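Local coordinates for protein putative NAD(P)H-dependent FMN-containing oxidoreductase YwqN (Bacillus subtilis, PDB 1RLI) that is putatively an NAD(P)H-dependent, FMN-containing oxidoreductase of the SsuE family, at residues T79-F84 against V120-G125; I65-L70 against P104-F109; F55-D60 against S87-L92; D20-K25 against H168-A173; Q111-K116 against H144-S149. All coordinates share one frame; numbering follows the deposited sequence.

Contact 1: residues T79-F84 against V120-G125; sequences TPIYWF and VIAVGG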
# COMPACT_ATOMS: atom_id res chain seq x y z
N THR D 79 5.61 5.19 17.48
CA THR D 79 6.59 4.12 17.32
C THR D 79 7.73 4.39 16.37
O THR D 79 7.57 5.14 15.42
CB THR D 79 5.91 2.83 16.78
OG1 THR D 79 6.87 1.77 16.68
CG2 THR D 79 5.35 3.10 15.35
N PRO D 80 8.90 3.81 16.63
CA PRO D 80 10.00 4.01 15.70
C PRO D 80 9.69 3.02 14.58
O PRO D 80 8.92 2.06 14.80
CB PRO D 80 11.24 3.61 16.51
CG PRO D 80 10.71 2.64 17.50
CD PRO D 80 9.38 3.26 17.91
N ILE D 81 10.24 3.22 13.40
CA ILE D 81 10.00 2.29 12.31
C ILE D 81 11.22 1.37 12.29
O ILE D 81 12.34 1.81 12.02
CB ILE D 81 9.87 3.01 10.94
CG1 ILE D 81 8.67 3.98 10.97
CG2 ILE D 81 9.67 1.97 9.82
CD1 ILE D 81 8.50 4.79 9.67
N TYR D 82 11.00 0.11 12.63
CA TYR D 82 12.07 -0.89 12.63
C TYR D 82 11.74 -1.86 11.52
O TYR D 82 10.65 -2.46 11.51
CB TYR D 82 12.11 -1.71 13.92
CG TYR D 82 12.52 -0.97 15.17
CD1 TYR D 82 13.17 0.26 15.11
CD2 TYR D 82 12.26 -1.52 16.43
CE1 TYR D 82 13.56 0.93 16.30
CE2 TYR D 82 12.64 -0.88 17.60
CZ TYR D 82 13.28 0.34 17.52
OH TYR D 82 13.63 0.97 18.70
N TRP D 83 12.67 -2.01 10.59
CA TRP D 83 12.46 -2.92 9.46
C TRP D 83 11.12 -2.70 8.77
O TRP D 83 10.38 -3.66 8.46
CB TRP D 83 12.62 -4.38 9.91
CG TRP D 83 14.02 -4.63 10.36
CD1 TRP D 83 14.52 -4.44 11.62
CD2 TRP D 83 15.14 -4.92 9.52
NE1 TRP D 83 15.90 -4.59 11.62
CE2 TRP D 83 16.30 -4.88 10.34
CE3 TRP D 83 15.28 -5.20 8.16
CZ2 TRP D 83 17.59 -5.11 9.84
CZ3 TRP D 83 16.57 -5.43 7.65
CH2 TRP D 83 17.71 -5.39 8.49
N PHE D 84 10.83 -1.42 8.51
CA PHE D 84 9.62 -1.00 7.79
C PHE D 84 8.32 -1.36 8.47
O PHE D 84 7.24 -1.38 7.86
CB PHE D 84 9.70 -1.54 6.36
CG PHE D 84 10.98 -1.18 5.67
CD1 PHE D 84 11.18 0.11 5.19
CD2 PHE D 84 12.03 -2.09 5.63
CE1 PHE D 84 12.43 0.50 4.70
CE2 PHE D 84 13.27 -1.72 5.15
CZ PHE D 84 13.47 -0.41 4.68
N VAL D 120 -1.41 7.96 14.67
CA VAL D 120 -0.12 7.28 14.65
C VAL D 120 1.03 8.27 14.43
O VAL D 120 0.92 9.17 13.60
CB VAL D 120 -0.05 6.23 13.50
CG1 VAL D 120 1.37 5.67 13.37
CG2 VAL D 120 -1.06 5.08 13.76
N ILE D 121 2.11 8.10 15.18
CA ILE D 121 3.32 8.91 15.00
C ILE D 121 4.42 7.86 14.80
O ILE D 121 4.63 7.02 15.67
CB ILE D 121 3.67 9.75 16.26
CG1 ILE D 121 2.59 10.81 16.49
CG2 ILE D 121 5.03 10.40 16.08
CD1 ILE D 121 2.74 11.54 17.79
N ALA D 122 5.09 7.89 13.65
CA ALA D 122 6.14 6.92 13.36
C ALA D 122 7.38 7.63 12.82
O ALA D 122 7.28 8.51 11.95
CB ALA D 122 5.65 5.88 12.34
N VAL D 123 8.53 7.26 13.34
CA VAL D 123 9.77 7.90 12.94
C VAL D 123 10.74 6.86 12.44
O VAL D 123 10.95 5.86 13.10
CB VAL D 123 10.41 8.64 14.13
CG1 VAL D 123 11.69 9.35 13.68
CG2 VAL D 123 9.43 9.64 14.72
N GLY D 124 11.35 7.14 11.28
CA GLY D 124 12.31 6.22 10.69
C GLY D 124 13.43 6.97 9.99
O GLY D 124 13.27 8.15 9.68
N GLY D 125 14.55 6.30 9.74
CA GLY D 125 15.66 6.97 9.09
C GLY D 125 15.87 6.62 7.63
O GLY D 125 16.84 7.08 7.01
O HOH W 1 14.30 3.82 11.66

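Contact 2: residues I65-L70 against P104-F109; sequences IIERIL and PRFPDF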
# COMPACT_ATOMS: atom_id res chain seq x y z
N ILE D 65 -2.15 -1.54 31.54
CA ILE D 65 -2.13 -0.68 30.37
C ILE D 65 -3.50 -0.67 29.69
O ILE D 65 -4.03 0.39 29.35
CB ILE D 65 -1.03 -1.12 29.39
CG1 ILE D 65 0.33 -0.83 30.04
CG2 ILE D 65 -1.16 -0.37 28.03
CD1 ILE D 65 1.54 -1.32 29.26
N ILE D 66 -4.08 -1.85 29.52
CA ILE D 66 -5.39 -1.95 28.89
C ILE D 66 -6.40 -1.16 29.71
O ILE D 66 -7.26 -0.46 29.16
CB ILE D 66 -5.85 -3.42 28.79
CG1 ILE D 66 -4.96 -4.20 27.81
CG2 ILE D 66 -7.27 -3.48 28.33
CD1 ILE D 66 -4.98 -3.66 26.34
N GLU D 67 -6.31 -1.29 31.03
CA GLU D 67 -7.23 -0.57 31.92
C GLU D 67 -7.16 0.94 31.66
O GLU D 67 -8.19 1.62 31.57
CB GLU D 67 -6.89 -0.84 33.38
CG GLU D 67 -7.28 -2.23 33.85
CD GLU D 67 -8.76 -2.36 34.14
OE1 GLU D 67 -9.54 -1.48 33.70
OE2 GLU D 67 -9.16 -3.36 34.80
N ARG D 68 -5.95 1.46 31.54
CA ARG D 68 -5.78 2.89 31.30
C ARG D 68 -6.26 3.29 29.92
O ARG D 68 -6.93 4.32 29.76
CB ARG D 68 -4.31 3.27 31.50
CG ARG D 68 -3.90 3.18 32.94
CD ARG D 68 -2.41 3.23 33.08
NE ARG D 68 -1.84 4.50 32.63
CZ ARG D 68 -0.58 4.64 32.27
NH1 ARG D 68 0.24 3.60 32.32
NH2 ARG D 68 -0.12 5.83 31.88
N ILE D 69 -5.94 2.49 28.91
CA ILE D 69 -6.37 2.76 27.55
C ILE D 69 -7.88 2.82 27.43
O ILE D 69 -8.43 3.64 26.69
CB ILE D 69 -5.87 1.66 26.58
CG1 ILE D 69 -4.42 1.93 26.21
CG2 ILE D 69 -6.77 1.58 25.35
CD1 ILE D 69 -3.79 0.80 25.39
N LEU D 70 -8.56 1.93 28.15
CA LEU D 70 -10.01 1.89 28.06
C LEU D 70 -10.67 3.16 28.56
O LEU D 70 -11.78 3.48 28.15
CB LEU D 70 -10.54 0.65 28.79
CG LEU D 70 -10.22 -0.61 27.97
CD1 LEU D 70 -10.60 -1.88 28.74
CD2 LEU D 70 -10.96 -0.54 26.64
N PRO D 104 -12.50 -12.47 29.72
CA PRO D 104 -13.71 -12.13 30.47
C PRO D 104 -13.54 -10.95 31.43
O PRO D 104 -14.53 -10.42 31.93
CB PRO D 104 -14.05 -13.44 31.20
CG PRO D 104 -12.70 -13.95 31.54
CD PRO D 104 -11.95 -13.75 30.20
N ARG D 105 -12.31 -10.56 31.73
CA ARG D 105 -12.12 -9.43 32.62
C ARG D 105 -12.35 -8.10 31.90
O ARG D 105 -12.46 -7.05 32.54
CB ARG D 105 -10.72 -9.46 33.21
CG ARG D 105 -10.44 -10.69 34.03
CD ARG D 105 -8.98 -10.77 34.31
NE ARG D 105 -8.23 -10.75 33.06
CZ ARG D 105 -6.92 -10.54 32.99
NH1 ARG D 105 -6.23 -10.32 34.11
NH2 ARG D 105 -6.30 -10.55 31.82
N PHE D 106 -12.41 -8.15 30.58
CA PHE D 106 -12.63 -6.96 29.76
C PHE D 106 -13.69 -7.38 28.76
O PHE D 106 -13.46 -7.38 27.54
CB PHE D 106 -11.35 -6.58 29.02
CG PHE D 106 -10.22 -6.21 29.93
CD1 PHE D 106 -10.22 -4.97 30.58
CD2 PHE D 106 -9.15 -7.08 30.15
CE1 PHE D 106 -9.18 -4.62 31.44
CE2 PHE D 106 -8.11 -6.74 31.00
CZ PHE D 106 -8.12 -5.50 31.65
N PRO D 107 -14.90 -7.74 29.27
CA PRO D 107 -16.03 -8.19 28.46
C PRO D 107 -16.55 -7.30 27.35
O PRO D 107 -17.16 -7.79 26.41
CB PRO D 107 -17.11 -8.48 29.52
CG PRO D 107 -16.82 -7.46 30.56
CD PRO D 107 -15.31 -7.54 30.67
N ASP D 108 -16.29 -6.00 27.44
CA ASP D 108 -16.77 -5.07 26.43
C ASP D 108 -15.65 -4.42 25.62
O ASP D 108 -15.86 -3.39 24.98
CB ASP D 108 -17.59 -3.97 27.10
CG ASP D 108 -18.69 -4.53 27.97
OD1 ASP D 108 -19.53 -5.27 27.42
OD2 ASP D 108 -18.70 -4.23 29.18
N PHE D 109 -14.48 -5.05 25.62
CA PHE D 109 -13.30 -4.55 24.93
C PHE D 109 -13.53 -4.12 23.48
O PHE D 109 -13.21 -3.00 23.10
CB PHE D 109 -12.18 -5.60 24.99
CG PHE D 109 -10.86 -5.13 24.44
CD1 PHE D 109 -10.16 -4.09 25.06
CD2 PHE D 109 -10.30 -5.74 23.31
CE1 PHE D 109 -8.93 -3.65 24.56
CE2 PHE D 109 -9.07 -5.30 22.81
CZ PHE D 109 -8.39 -4.26 23.44

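Contact 3: residues F55-D60 against S87-L92; sequences FRPVQD and SGTLKL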
# COMPACT_ATOMS: atom_id res chain seq x y z
N PHE D 55 16.71 -5.81 22.85
CA PHE D 55 15.78 -6.01 23.94
C PHE D 55 14.73 -7.06 23.65
O PHE D 55 14.63 -7.60 22.54
CB PHE D 55 15.04 -4.70 24.27
CG PHE D 55 15.94 -3.55 24.62
CD1 PHE D 55 16.60 -2.85 23.63
CD2 PHE D 55 16.11 -3.18 25.95
CE1 PHE D 55 17.44 -1.78 23.95
CE2 PHE D 55 16.94 -2.11 26.28
CZ PHE D 55 17.61 -1.41 25.28
N ARG D 56 13.95 -7.34 24.69
CA ARG D 56 12.84 -8.27 24.65
C ARG D 56 11.72 -7.51 25.34
O ARG D 56 11.92 -6.95 26.42
CB ARG D 56 13.19 -9.53 25.44
CG ARG D 56 11.99 -10.40 25.81
CD ARG D 56 12.32 -11.31 26.99
NE ARG D 56 12.58 -10.53 28.20
CZ ARG D 56 13.15 -11.02 29.30
NH1 ARG D 56 13.52 -12.29 29.35
NH2 ARG D 56 13.35 -10.23 30.35
N PRO D 57 10.53 -7.45 24.73
CA PRO D 57 9.43 -6.74 25.39
C PRO D 57 9.03 -7.40 26.70
O PRO D 57 9.09 -8.63 26.85
CB PRO D 57 8.30 -6.81 24.37
CG PRO D 57 9.04 -6.87 23.04
CD PRO D 57 10.16 -7.83 23.35
N VAL D 58 8.61 -6.57 27.65
CA VAL D 58 8.16 -7.02 28.96
C VAL D 58 6.70 -6.62 29.05
O VAL D 58 6.37 -5.44 28.91
CB VAL D 58 8.94 -6.32 30.10
CG1 VAL D 58 8.38 -6.77 31.46
CG2 VAL D 58 10.42 -6.63 29.98
N GLN D 59 5.82 -7.59 29.29
CA GLN D 59 4.39 -7.30 29.36
C GLN D 59 3.76 -7.64 30.69
O GLN D 59 2.58 -7.97 30.76
CB GLN D 59 3.66 -8.04 28.24
CG GLN D 59 4.10 -7.66 26.83
CD GLN D 59 3.15 -8.22 25.80
OE1 GLN D 59 2.69 -9.35 25.93
NE2 GLN D 59 2.86 -7.45 24.75
N ASP D 60 4.53 -7.56 31.77
CA ASP D 60 3.99 -7.86 33.09
C ASP D 60 2.87 -6.90 33.45
O ASP D 60 1.93 -7.28 34.17
CB ASP D 60 5.10 -7.77 34.15
CG ASP D 60 6.15 -8.86 33.99
OD1 ASP D 60 6.71 -9.01 32.89
OD2 ASP D 60 6.42 -9.57 34.98
N SER D 87 7.59 -1.08 16.20
CA SER D 87 8.60 -1.63 17.09
C SER D 87 8.21 -3.02 17.60
O SER D 87 7.07 -3.43 17.49
CB SER D 87 8.80 -0.68 18.29
OG SER D 87 7.70 -0.73 19.17
N GLY D 88 9.19 -3.76 18.13
CA GLY D 88 8.89 -5.07 18.67
C GLY D 88 7.90 -4.93 19.83
O GLY D 88 6.98 -5.74 19.96
N THR D 89 8.08 -3.92 20.67
CA THR D 89 7.15 -3.76 21.79
C THR D 89 5.73 -3.45 21.35
O THR D 89 4.79 -4.01 21.89
CB THR D 89 7.61 -2.67 22.78
OG1 THR D 89 7.81 -1.43 22.08
CG2 THR D 89 8.92 -3.08 23.46
N LEU D 90 5.56 -2.57 20.36
CA LEU D 90 4.19 -2.25 19.94
C LEU D 90 3.55 -3.41 19.21
O LEU D 90 2.33 -3.63 19.33
CB LEU D 90 4.15 -0.98 19.06
CG LEU D 90 2.74 -0.49 18.69
CD1 LEU D 90 1.91 -0.22 19.96
CD2 LEU D 90 2.83 0.80 17.86
N LYS D 91 4.34 -4.17 18.46
CA LYS D 91 3.81 -5.34 17.73
C LYS D 91 3.30 -6.41 18.71
O LYS D 91 2.21 -6.94 18.52
CB LYS D 91 4.89 -5.93 16.81
CG LYS D 91 4.56 -7.28 16.18
CD LYS D 91 3.33 -7.20 15.29
CE LYS D 91 3.14 -8.52 14.53
NZ LYS D 91 1.80 -8.56 13.88
N LEU D 92 4.06 -6.70 19.77
CA LEU D 92 3.60 -7.71 20.73
C LEU D 92 2.39 -7.20 21.52
O LEU D 92 1.51 -7.99 21.91
CB LEU D 92 4.74 -8.12 21.68
CG LEU D 92 5.58 -9.32 21.20
CD1 LEU D 92 6.18 -9.04 19.81
CD2 LEU D 92 6.68 -9.62 22.23
O HOH W 2 4.49 -4.99 24.47

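Contact 4: residues D20-K25 against H168-A173; sequences DVLAEK and HQALSA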
# COMPACT_ATOMS: atom_id res chain seq x y z
N ASP D 20 9.35 10.13 21.48
CA ASP D 20 8.89 10.87 22.65
C ASP D 20 8.69 12.33 22.31
O ASP D 20 7.67 12.94 22.66
CB ASP D 20 9.91 10.78 23.78
CG ASP D 20 10.06 9.38 24.34
OD1 ASP D 20 10.17 9.26 25.58
OD2 ASP D 20 10.08 8.42 23.54
N VAL D 21 9.68 12.90 21.64
CA VAL D 21 9.64 14.30 21.24
C VAL D 21 8.43 14.63 20.38
O VAL D 21 7.71 15.57 20.67
CB VAL D 21 10.94 14.68 20.48
CG1 VAL D 21 10.83 16.08 19.91
CG2 VAL D 21 12.14 14.58 21.42
N LEU D 22 8.20 13.85 19.31
CA LEU D 22 7.07 14.12 18.44
C LEU D 22 5.74 13.98 19.16
O LEU D 22 4.81 14.74 18.91
CB LEU D 22 7.07 13.20 17.22
CG LEU D 22 7.92 13.63 16.03
CD1 LEU D 22 7.74 12.65 14.86
CD2 LEU D 22 7.49 15.03 15.60
N ALA D 23 5.66 13.00 20.06
CA ALA D 23 4.42 12.78 20.79
C ALA D 23 4.10 13.97 21.68
O ALA D 23 2.95 14.38 21.78
CB ALA D 23 4.52 11.52 21.63
N GLU D 24 5.13 14.52 22.32
CA GLU D 24 4.92 15.67 23.19
C GLU D 24 4.36 16.87 22.43
O GLU D 24 3.56 17.63 22.97
CB GLU D 24 6.21 16.05 23.91
CG GLU D 24 6.04 17.14 24.95
CD GLU D 24 5.01 16.79 26.02
OE1 GLU D 24 5.06 15.65 26.54
OE2 GLU D 24 4.17 17.65 26.35
N LYS D 25 4.79 17.04 21.18
CA LYS D 25 4.31 18.15 20.35
C LYS D 25 2.82 17.96 20.08
O LYS D 25 2.05 18.92 20.05
CB LYS D 25 5.06 18.18 19.01
CG LYS D 25 6.57 18.30 19.13
CD LYS D 25 7.02 19.69 19.54
CE LYS D 25 6.79 20.69 18.41
NZ LYS D 25 7.39 22.02 18.69
N HIS D 168 11.46 19.86 10.54
CA HIS D 168 10.43 20.86 10.83
C HIS D 168 9.06 20.50 10.28
O HIS D 168 8.04 20.82 10.89
CB HIS D 168 10.89 22.23 10.32
CG HIS D 168 12.09 22.76 11.05
ND1 HIS D 168 12.11 22.94 12.42
CD2 HIS D 168 13.32 23.12 10.61
CE1 HIS D 168 13.29 23.39 12.79
NE2 HIS D 168 14.05 23.51 11.71
N GLN D 169 9.02 19.84 9.13
CA GLN D 169 7.76 19.41 8.54
C GLN D 169 7.06 18.46 9.53
O GLN D 169 5.85 18.54 9.74
CB GLN D 169 8.00 18.68 7.22
CG GLN D 169 8.40 19.57 6.06
CD GLN D 169 8.76 18.78 4.81
OE1 GLN D 169 7.96 17.97 4.32
NE2 GLN D 169 9.96 19.00 4.30
N ALA D 170 7.83 17.55 10.12
CA ALA D 170 7.26 16.59 11.07
C ALA D 170 6.87 17.24 12.38
O ALA D 170 5.84 16.92 12.97
CB ALA D 170 8.25 15.44 11.32
N LEU D 171 7.70 18.17 12.86
CA LEU D 171 7.39 18.84 14.11
C LEU D 171 6.08 19.62 14.04
O LEU D 171 5.29 19.59 14.97
CB LEU D 171 8.53 19.77 14.53
CG LEU D 171 9.85 19.12 14.96
CD1 LEU D 171 10.90 20.21 15.18
CD2 LEU D 171 9.65 18.33 16.24
N SER D 172 5.86 20.33 12.93
CA SER D 172 4.63 21.12 12.80
C SER D 172 3.44 20.22 12.51
O SER D 172 2.31 20.53 12.89
CB SER D 172 4.77 22.18 11.70
OG SER D 172 5.14 21.60 10.48
N ALA D 173 3.70 19.11 11.83
CA ALA D 173 2.64 18.15 11.52
C ALA D 173 2.16 17.53 12.83
O ALA D 173 0.96 17.30 13.03
CB ALA D 173 3.17 17.07 10.60

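Contact 5: residues Q111-K116 against H144-S149; sequences QQMSVK and HFMGMS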
# COMPACT_ATOMS: atom_id res chain seq x y z
N GLN D 111 -16.33 -3.42 21.82
CA GLN D 111 -17.23 -2.27 21.76
C GLN D 111 -16.55 -0.99 22.26
O GLN D 111 -16.64 0.06 21.61
CB GLN D 111 -18.50 -2.53 22.58
CG GLN D 111 -19.69 -1.62 22.26
CD GLN D 111 -19.42 -0.16 22.58
OE1 GLN D 111 -19.03 0.18 23.70
NE2 GLN D 111 -19.64 0.71 21.60
N GLN D 112 -15.88 -1.08 23.40
CA GLN D 112 -15.18 0.07 23.96
C GLN D 112 -14.13 0.63 23.01
O GLN D 112 -14.00 1.85 22.85
CB GLN D 112 -14.51 -0.30 25.29
CG GLN D 112 -15.46 -0.49 26.46
CD GLN D 112 -14.74 -1.08 27.66
OE1 GLN D 112 -14.23 -2.20 27.59
NE2 GLN D 112 -14.68 -0.34 28.75
N MET D 113 -13.35 -0.25 22.38
CA MET D 113 -12.33 0.24 21.45
C MET D 113 -12.97 0.86 20.20
O MET D 113 -12.44 1.82 19.64
CB MET D 113 -11.39 -0.90 21.03
CG MET D 113 -10.50 -1.44 22.15
SD MET D 113 -9.26 -0.27 22.77
CE MET D 113 -7.89 -0.58 21.64
N SER D 114 -14.11 0.32 19.78
CA SER D 114 -14.79 0.79 18.57
C SER D 114 -15.23 2.25 18.56
O SER D 114 -15.47 2.79 17.48
CB SER D 114 -16.01 -0.09 18.25
OG SER D 114 -17.12 0.23 19.09
N VAL D 115 -15.35 2.90 19.72
CA VAL D 115 -15.74 4.30 19.73
C VAL D 115 -14.54 5.23 19.93
O VAL D 115 -14.70 6.44 20.05
CB VAL D 115 -16.83 4.62 20.82
CG1 VAL D 115 -18.09 3.81 20.53
CG2 VAL D 115 -16.30 4.34 22.22
N LYS D 116 -13.33 4.67 19.94
CA LYS D 116 -12.14 5.49 20.13
C LYS D 116 -11.57 6.03 18.83
O LYS D 116 -11.85 5.50 17.76
CB LYS D 116 -11.05 4.70 20.88
CG LYS D 116 -11.51 4.23 22.27
CD LYS D 116 -10.41 3.53 23.05
CE LYS D 116 -10.95 2.92 24.35
NZ LYS D 116 -11.55 3.94 25.28
N HIS D 144 -9.38 -0.39 11.45
CA HIS D 144 -10.65 -0.70 10.82
C HIS D 144 -11.23 -1.99 11.39
O HIS D 144 -12.44 -2.12 11.53
CB HIS D 144 -10.49 -0.89 9.32
CG HIS D 144 -11.76 -1.24 8.63
ND1 HIS D 144 -12.74 -0.30 8.36
CD2 HIS D 144 -12.25 -2.43 8.19
CE1 HIS D 144 -13.77 -0.90 7.79
NE2 HIS D 144 -13.50 -2.19 7.67
N PHE D 145 -10.37 -2.94 11.70
CA PHE D 145 -10.83 -4.21 12.25
C PHE D 145 -11.50 -3.98 13.61
O PHE D 145 -12.50 -4.62 13.95
CB PHE D 145 -9.64 -5.17 12.38
CG PHE D 145 -9.99 -6.49 13.03
CD1 PHE D 145 -10.48 -7.55 12.26
CD2 PHE D 145 -9.89 -6.65 14.41
CE1 PHE D 145 -10.87 -8.76 12.88
CE2 PHE D 145 -10.27 -7.85 15.03
CZ PHE D 145 -10.77 -8.90 14.26
N MET D 146 -10.93 -3.05 14.38
CA MET D 146 -11.43 -2.71 15.70
C MET D 146 -12.54 -1.68 15.64
O MET D 146 -13.13 -1.35 16.66
CB MET D 146 -10.29 -2.18 16.58
CG MET D 146 -9.18 -3.18 16.89
SD MET D 146 -9.70 -4.65 17.82
CE MET D 146 -10.01 -3.96 19.48
N GLY D 147 -12.83 -1.17 14.44
CA GLY D 147 -13.87 -0.17 14.29
C GLY D 147 -13.45 1.21 14.74
O GLY D 147 -14.26 2.14 14.84
N MET D 148 -12.16 1.35 15.02
CA MET D 148 -11.59 2.61 15.47
C MET D 148 -11.35 3.56 14.30
O MET D 148 -10.86 3.14 13.26
CB MET D 148 -10.26 2.32 16.17
CG MET D 148 -10.40 1.31 17.32
SD MET D 148 -8.82 0.61 17.84
CE MET D 148 -8.01 2.14 18.45
N SER D 149 -11.69 4.83 14.48
CA SER D 149 -11.48 5.81 13.42
C SER D 149 -10.01 6.24 13.40
O SER D 149 -9.47 6.71 14.40
CB SER D 149 -12.37 7.04 13.65
OG SER D 149 -13.73 6.66 13.63
O HOH W 3 -14.23 5.02 16.36

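Contact 1: residues T79-F84 against V120-G125
The flat groups that meet across T79-F84 and V120-G125 are peptide carbonyls, each approached differently. At I121 the N-H of T79 arrives nearly end-on (T79 N to I121 O 2.8 Å, C=O...N angle 169°). The carbonyl of T79 takes the N-H of V123 in its own plane, 3.1 Å from T79 O to V123 N, and the A122 CA hydrogen also points at this oxygen (A122 CA to T79 O 3.1 Å). V123 O is met from above its plane, by I81 N at 2.8 Å, with the donor 36° out. This ladder is parallel, T79 beside A122 and P80 beside V123, and joins two neighbouring central strands of the flavodoxin-like sheet at their C-terminal ends. In relatives of this family the loops leaving such ends border the flavin, and the turn after P80 probably does so here. I81 reaches toward the partner strand: with CG1 beside its backbone N and opposite the carbonyl carbon (chi1 -61°), it sets CG1 3.8 Å from A122 CB and CD1 4.0 Å from G124 N. G124, without a side chain, lets I81 come close. Beyond the ladder, one water accepts from G125 N and donates to I81 O. T79 OG1 donates to P80 O, 2.8 Å off, and is also hydrogen-bonded to S87 N. The W83 ring stands nearly perpendicular to F145 of the second subunit.

Contact 2: residues I65-L70 against P104-F109
F106 brings one face and one edge of its ring to the helix 62-70, and three kinds of interaction result. The first is CH-pi: I66 CG2 lies over the ring face, 3.9 Å from the F106 centroid and 14° off the normal. The methyl is put there by the first torsion of I66, which turns CG2 opposite the backbone N. The second is charge against a ring edge: the bent chain of E67 brings its CG into the ring plane and its CD to 3.5 Å from F106 CE1, carboxylate and ring planes 68° apart. E67 OE2, 3.6 Å from F106 CE1, probably gains from the positive rim of the ring. The third is plain apolar contact, with L70 dividing its methyls between two rings: L70 CD1 is 3.6 Å from F106 CD1, and L70 CD2 4.0 Å from F109 CD1. F109 also takes I66 CG2 at 4.1 Å from its CE1. A type I turn from F106 to F109 presents both rings on the same side, just as helix 109-114 begins; T100 of helix 97-100 touches both rings. An alanine at F106 is likely to open a gap under I66 CG2 and L70 CD1 and strip E67 of its ring neighbour. Between the segments the hold is thus chiefly apolar, while a salt bridge from R105 to D63 of this flavodoxin-like domain's helix adds a charged tie.

Contact 3: residues F55-D60 against S87-L92
Q59 NE2 is gripped twice: it donates to L92 O at 3.2 Å and to a water at 3.0 Å. That water in turn donates to T89 O, 2.8 Å away, so the Q59 amide reaches two carbonyls of one helical turn. The contact joins strand 55-57, the antiparallel outermost strand of this chain's flavodoxin-like sheet, to helix 88-95, which lies against one side of that sheet. The short strand and helix run nearly alongside, their axes 8.2 Å apart at 21°. The direct bond is unusual in direction: its donor sits above the L92 carbonyl plane, 72° out, while L92 O stays close to the plane of the Q59 amide. With both ends of that amide bonded, Q59 OE1 to R96 NH1, its rotation is probably restrained. A leucine in place of Q59 would probably leave the L92 carbonyl and the bridging water without their donor and R96 without this acceptor. Beside this polar strip, P57 packs CB and CG against the helix. T89 puts its methyl there because CG2, not OG1, stands opposite the carbonyl carbon, and T89 CG2 comes 3.8 Å from P57 CG. P57 also packs on L92 of the second subunit, while L92 of this chain meets G88 of that subunit. L92 crosses the proline at about a right angle, its CD2 closing to 3.7 Å from P57 CG.

Contact 4: residues D20-K25 against H168-A173
L22 and L171 are the nearest CA pair of two helices whose axes come within 9.2 Å, with 42° between their N-to-C directions; L22 CA and L171 CA are 6.4 Å apart. Both helices lie on the same side of the flavodoxin-like sheet. Helix 18-27 follows the first strand, a place where relatives hold the FMN phosphate at its N-terminal end, and helix 168-175 follows the last strand. L171 carries much of the contact. Its CD2 reaches L22 CD2 at 4.0 Å, with V21 CG1 farther off at 4.5 Å, so this methyl meets consecutive residues of the helix, V21 only loosely. L22 goes deeper: its CD2 touches the backbone of the other helix, 3.6 Å from A170 O, while the same side chain rests on I121 and V123 of strand 117-124, so that it joins sheet and both helices. I164, in the loop ahead of the last helix, also touches V21 and L22. K25 borders the contact with its aliphatic chain. Two consecutive bends (chi2 -74°, chi3 -70°) fold it along L171, with K25 CG 4.2 Å from L171 CD2 and K25 CE 3.9 Å from L171 O.

Contact 5: residues Q111-K116 against H144-S149
M113 faces two methionines of the second segment. Its CB is 3.7 Å from M146 CE, where the two side chains cross at a slant; its far end runs beside M148 in the same direction, M113 CE 4.1 Å from M148 SD. The backbone shares in the packing, for M148 CG closes to 3.1 Å from M113 O. Both M113 and M146 are bent at chi2 and chi3, which curls their thioether ends back, and W97 touches both side chains. S114 comes next. Its hydroxyl turns back to its own helix, S114 OG donating to Q111 O at 2.6 Å, and its CA makes a bent CA-H...O contact with M146 O, 3.3 Å away. Here helix 133-146 ends in a Schellman motif at G147, which has positive phi and lies close against S114. The two helix ends thus meet just before strands 117-124 and 149-157, neighbours in the parallel flavodoxin-like sheet and linked by a beta-alpha-beta crossover through helix 133-146. A water lies 2.8 Å from both S114 O and K116 O and accepts from S149 N; with further acceptors near, its protons are probably shared among them. K116 O also takes a weak direct bond from S149 N at 3.4 Å, just ahead of the strand pairing that begins at A118 with S149. The K116 ammonium leads elsewhere, to the carbonyls of C72 and L70.

From the N terminus, helix 18-27 opens contact 4, which closes only at helix 168-175 and therefore encloses every other contact. Contacts 3, 2 and 1 then open in turn, at strand 55-57, helix 62-70 and the end of strand 74-80, and close in the same order, at helix 88-95, the loop before helix 109-114 and strand 117-124; all three cross one another. Contact 5 opens at helix 109-114 after contacts 3 and 2 have closed, crosses contact 1 alone and closes past helix 133-146. Contact 4 thus ties the first helix to the last, contact 1 two central strands, contact 3 an outermost strand to a helix.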